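Local coordinates for antiterminator Q protein (PDB 6JNY), which probably acts on RNA polymerase as a phage antitermination factor, allowing transcription to read through terminators, at residues R35-I40 and K79-L84. Numbering follows the deposited sequence.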
ATOM      1  N   ARG A  35      -0.409 -13.191 -13.719  1.00 34.07           N
ATOM      2  CA  ARG A  35      -1.792 -12.999 -14.140  1.00 34.37           C
ATOM      3  C   ARG A  35      -2.679 -12.466 -13.022  1.00 32.70           C
ATOM      4  O   ARG A  35      -3.746 -11.909 -13.304  1.00 31.82           O
ATOM      5  CB  ARG A  35      -2.359 -14.323 -14.659  1.00 37.54           C
ATOM      6  CG  ARG A  35      -3.307 -14.172 -15.835  1.00 42.92           C
ATOM      7  CD  ARG A  35      -2.597 -14.425 -17.159  1.00 44.38           C
ATOM      8  NE  ARG A  35      -3.393 -13.967 -18.295  1.00 45.13           N
ATOM      9  CZ  ARG A  35      -3.080 -12.923 -19.058  1.00 41.79           C
ATOM     10  NH1 ARG A  35      -1.977 -12.225 -18.815  1.00 43.52           N
ATOM     11  NH2 ARG A  35      -3.870 -12.577 -20.067  1.00 41.28           N
ATOM     12  N   MET A  36      -2.261 -12.612 -11.764  1.00 33.19           N
ATOM     13  CA  MET A  36      -3.116 -12.261 -10.638  1.00 29.35           C
ATOM     14  C   MET A  36      -3.145 -10.765 -10.358  1.00 28.22           C
ATOM     15  O   MET A  36      -4.047 -10.299  -9.650  1.00 30.63           O
ATOM     16  CB  MET A  36      -2.654 -13.006  -9.385  1.00 31.73           C
ATOM     17  CG  MET A  36      -2.827 -14.511  -9.468  1.00 36.71           C
ATOM     18  SD  MET A  36      -4.384 -15.055  -8.745  1.00 53.00           S
ATOM     19  CE  MET A  36      -3.852 -15.493  -7.089  1.00 37.47           C
ATOM     20  N   SER A  37      -2.192 -10.013 -10.904  1.00 25.87           N
ATOM     21  CA  SER A  37      -2.120  -8.573 -10.701  1.00 26.04           C
ATOM     22  C   SER A  37      -1.024  -7.974 -11.573  1.00 26.08           C
ATOM     23  O   SER A  37       0.166  -8.195 -11.326  1.00 23.87           O
ATOM     24  CB  SER A  37      -1.856  -8.250  -9.223  1.00 22.80           C
ATOM     25  OG  SER A  37      -1.628  -6.861  -9.045  1.00 23.73           O
ATOM     26  N   SER A  38      -1.412  -7.212 -12.599  1.00 24.51           N
ATOM     27  CA  SER A  38      -0.414  -6.563 -13.438  1.00 29.01           C
ATOM     28  C   SER A  38       0.375  -5.509 -12.671  1.00 25.78           C
ATOM     29  O   SER A  38       1.571  -5.329 -12.930  1.00 26.70           O
ATOM     30  CB  SER A  38      -1.067  -5.963 -14.685  1.00 31.23           C
ATOM     31  OG  SER A  38      -2.093  -5.055 -14.342  1.00 34.47           O
ATOM     32  N   VAL A  39      -0.259  -4.810 -11.726  1.00 25.75           N
ATOM     33  CA  VAL A  39       0.463  -3.799 -10.954  1.00 22.16           C
ATOM     34  C   VAL A  39       1.567  -4.450 -10.131  1.00 21.46           C
ATOM     35  O   VAL A  39       2.717  -3.994 -10.130  1.00 23.10           O
ATOM     36  CB  VAL A  39      -0.497  -2.981 -10.071  1.00 22.67           C
ATOM     37  CG1 VAL A  39       0.295  -2.054  -9.179  1.00 23.79           C
ATOM     38  CG2 VAL A  39      -1.469  -2.167 -10.918  1.00 23.84           C
ATOM     39  N   ILE A  40       1.234  -5.528  -9.416  1.00 20.56           N
ATOM     40  CA  ILE A  40       2.248  -6.209  -8.612  1.00 20.69           C
ATOM     41  C   ILE A  40       3.338  -6.794  -9.500  1.00 23.11           C
ATOM     42  O   ILE A  40       4.531  -6.681  -9.191  1.00 22.77           O
ATOM     43  CB  ILE A  40       1.615  -7.261  -7.686  1.00 21.38           C
ATOM     44  CG1 ILE A  40       0.650  -6.586  -6.706  1.00 19.44           C
ATOM     45  CG2 ILE A  40       2.697  -8.014  -6.918  1.00 21.74           C
ATOM     46  CD1 ILE A  40      -0.169  -7.550  -5.909  1.00 20.41           C
ATOM     47  N   LYS A  79      -1.028   5.073  -7.783  1.00 26.05           N
ATOM     48  CA  LYS A  79      -0.027   5.729  -6.947  1.00 27.14           C
ATOM     49  C   LYS A  79      -0.008   5.124  -5.551  1.00 21.83           C
ATOM     50  O   LYS A  79       1.052   4.748  -5.036  1.00 23.88           O
ATOM     51  CB  LYS A  79      -0.318   7.229  -6.882  1.00 28.32           C
ATOM     52  CG  LYS A  79       0.716   8.064  -6.134  1.00 32.38           C
ATOM     53  CD  LYS A  79       0.210   9.495  -5.989  1.00 30.77           C
ATOM     54  CE  LYS A  79       1.209  10.377  -5.267  1.00 32.13           C
ATOM     55  NZ  LYS A  79       0.630  11.720  -4.935  1.00 33.09           N
ATOM     56  N   ALA A  80      -1.184   5.006  -4.931  1.00 20.32           N
ATOM     57  CA  ALA A  80      -1.272   4.416  -3.602  1.00 19.95           C
ATOM     58  C   ALA A  80      -0.865   2.951  -3.619  1.00 18.20           C
ATOM     59  O   ALA A  80      -0.203   2.473  -2.690  1.00 16.55           O
ATOM     60  CB  ALA A  80      -2.690   4.576  -3.049  1.00 19.26           C
ATOM     61  N   PHE A  81      -1.265   2.217  -4.664  1.00 19.14           N
ATOM     62  CA  PHE A  81      -0.862   0.821  -4.798  1.00 17.75           C
ATOM     63  C   PHE A  81       0.660   0.701  -4.786  1.00 17.79           C
ATOM     64  O   PHE A  81       1.218  -0.130  -4.061  1.00 17.00           O
ATOM     65  CB  PHE A  81      -1.460   0.264  -6.096  1.00 19.48           C
ATOM     66  CG  PHE A  81      -1.698  -1.234  -6.110  1.00 18.16           C
ATOM     67  CD1 PHE A  81      -1.043  -2.108  -5.243  1.00 17.46           C
ATOM     68  CD2 PHE A  81      -2.594  -1.776  -7.035  1.00 20.29           C
ATOM     69  CE1 PHE A  81      -1.289  -3.481  -5.299  1.00 20.28           C
ATOM     70  CE2 PHE A  81      -2.841  -3.146  -7.097  1.00 19.77           C
ATOM     71  CZ  PHE A  81      -2.187  -4.000  -6.235  1.00 18.65           C
ATOM     72  N   GLY A  82       1.342   1.561  -5.539  1.00 19.73           N
ATOM     73  CA  GLY A  82       2.796   1.509  -5.564  1.00 19.83           C
ATOM     74  C   GLY A  82       3.416   1.819  -4.215  1.00 18.41           C
ATOM     75  O   GLY A  82       4.388   1.176  -3.803  1.00 19.42           O
ATOM     76  N   ILE A  83       2.852   2.798  -3.501  1.00 18.19           N
ATOM     77  CA  ILE A  83       3.373   3.143  -2.183  1.00 17.63           C
ATOM     78  C   ILE A  83       3.176   1.989  -1.211  1.00 18.18           C
ATOM     79  O   ILE A  83       4.062   1.675  -0.406  1.00 16.65           O
ATOM     80  CB  ILE A  83       2.734   4.453  -1.690  1.00 15.87           C
ATOM     81  CG1 ILE A  83       3.345   5.644  -2.432  1.00 19.44           C
ATOM     82  CG2 ILE A  83       2.881   4.608  -0.185  1.00 18.70           C
ATOM     83  CD1 ILE A  83       2.554   6.910  -2.299  1.00 22.22           C
ATOM     84  N   LEU A  84       2.006   1.343  -1.262  1.00 16.14           N
ATOM     85  CA  LEU A  84       1.772   0.164  -0.446  1.00 15.17           C
ATOM     86  C   LEU A  84       2.800  -0.924  -0.725  1.00 16.51           C
ATOM     87  O   LEU A  84       3.310  -1.555   0.208  1.00 15.96           O
ATOM     88  CB  LEU A  84       0.358  -0.368  -0.713  1.00 15.39           C
ATOM     89  CG  LEU A  84      -0.143  -1.503   0.180  1.00 13.83           C
ATOM     90  CD1 LEU A  84      -0.513  -0.972   1.548  1.00 16.29           C
ATOM     91  CD2 LEU A  84      -1.359  -2.205  -0.458  1.00 16.40           C
TER
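Phe81 has CG trans to its backbone N (chi1 -153°), and this sends the ring out from helix 78-90 to the first turn of helix 38-45. Val39 meets it with CG1, which also lies trans to its own N (chi1 174°). Val39 CG1 sits over one face of the Phe81 ring, 3.8 Å from its centroid, and makes a CH-pi contact. It is displaced toward the rim, with CD2 of Phe81 the nearest ring atom to Val39 CG1 at 3.6 Å. Val39 CB adds to the contact, 3.8 Å from Phe81 CE2. Ile40 comes to the far end of the ring instead. Its side chain runs at about a right angle to that of Phe81, and Ile40 CG1 lies 3.9 Å from Phe81 CZ. The ring thus joins helix 38-45 to helix 78-90 in the helical part of the Q protein, whose family belongs to the HTH clan. Ser37 is the N-cap of helix 38-45. Ser37 OG accepts a nearly straight bond (167°) from Ile40 N at 3.2 Å, the capping bond of the helix. The same hydroxyl is hydrogen-bonded to Asp71 of helix 60-74, so this buried oxygen has two polar partners. It also approaches the ring, with Ser37 OG 4.0 Å from Phe81 CZ. No hydrogen bond links the two segments directly; the contact is mainly apolar packing of the start of helix 38-45 against helix 78-90. Phe81 also touches Asp71 and Met74, while Ile40 reaches Trp23 and Val27 of helix 10-28.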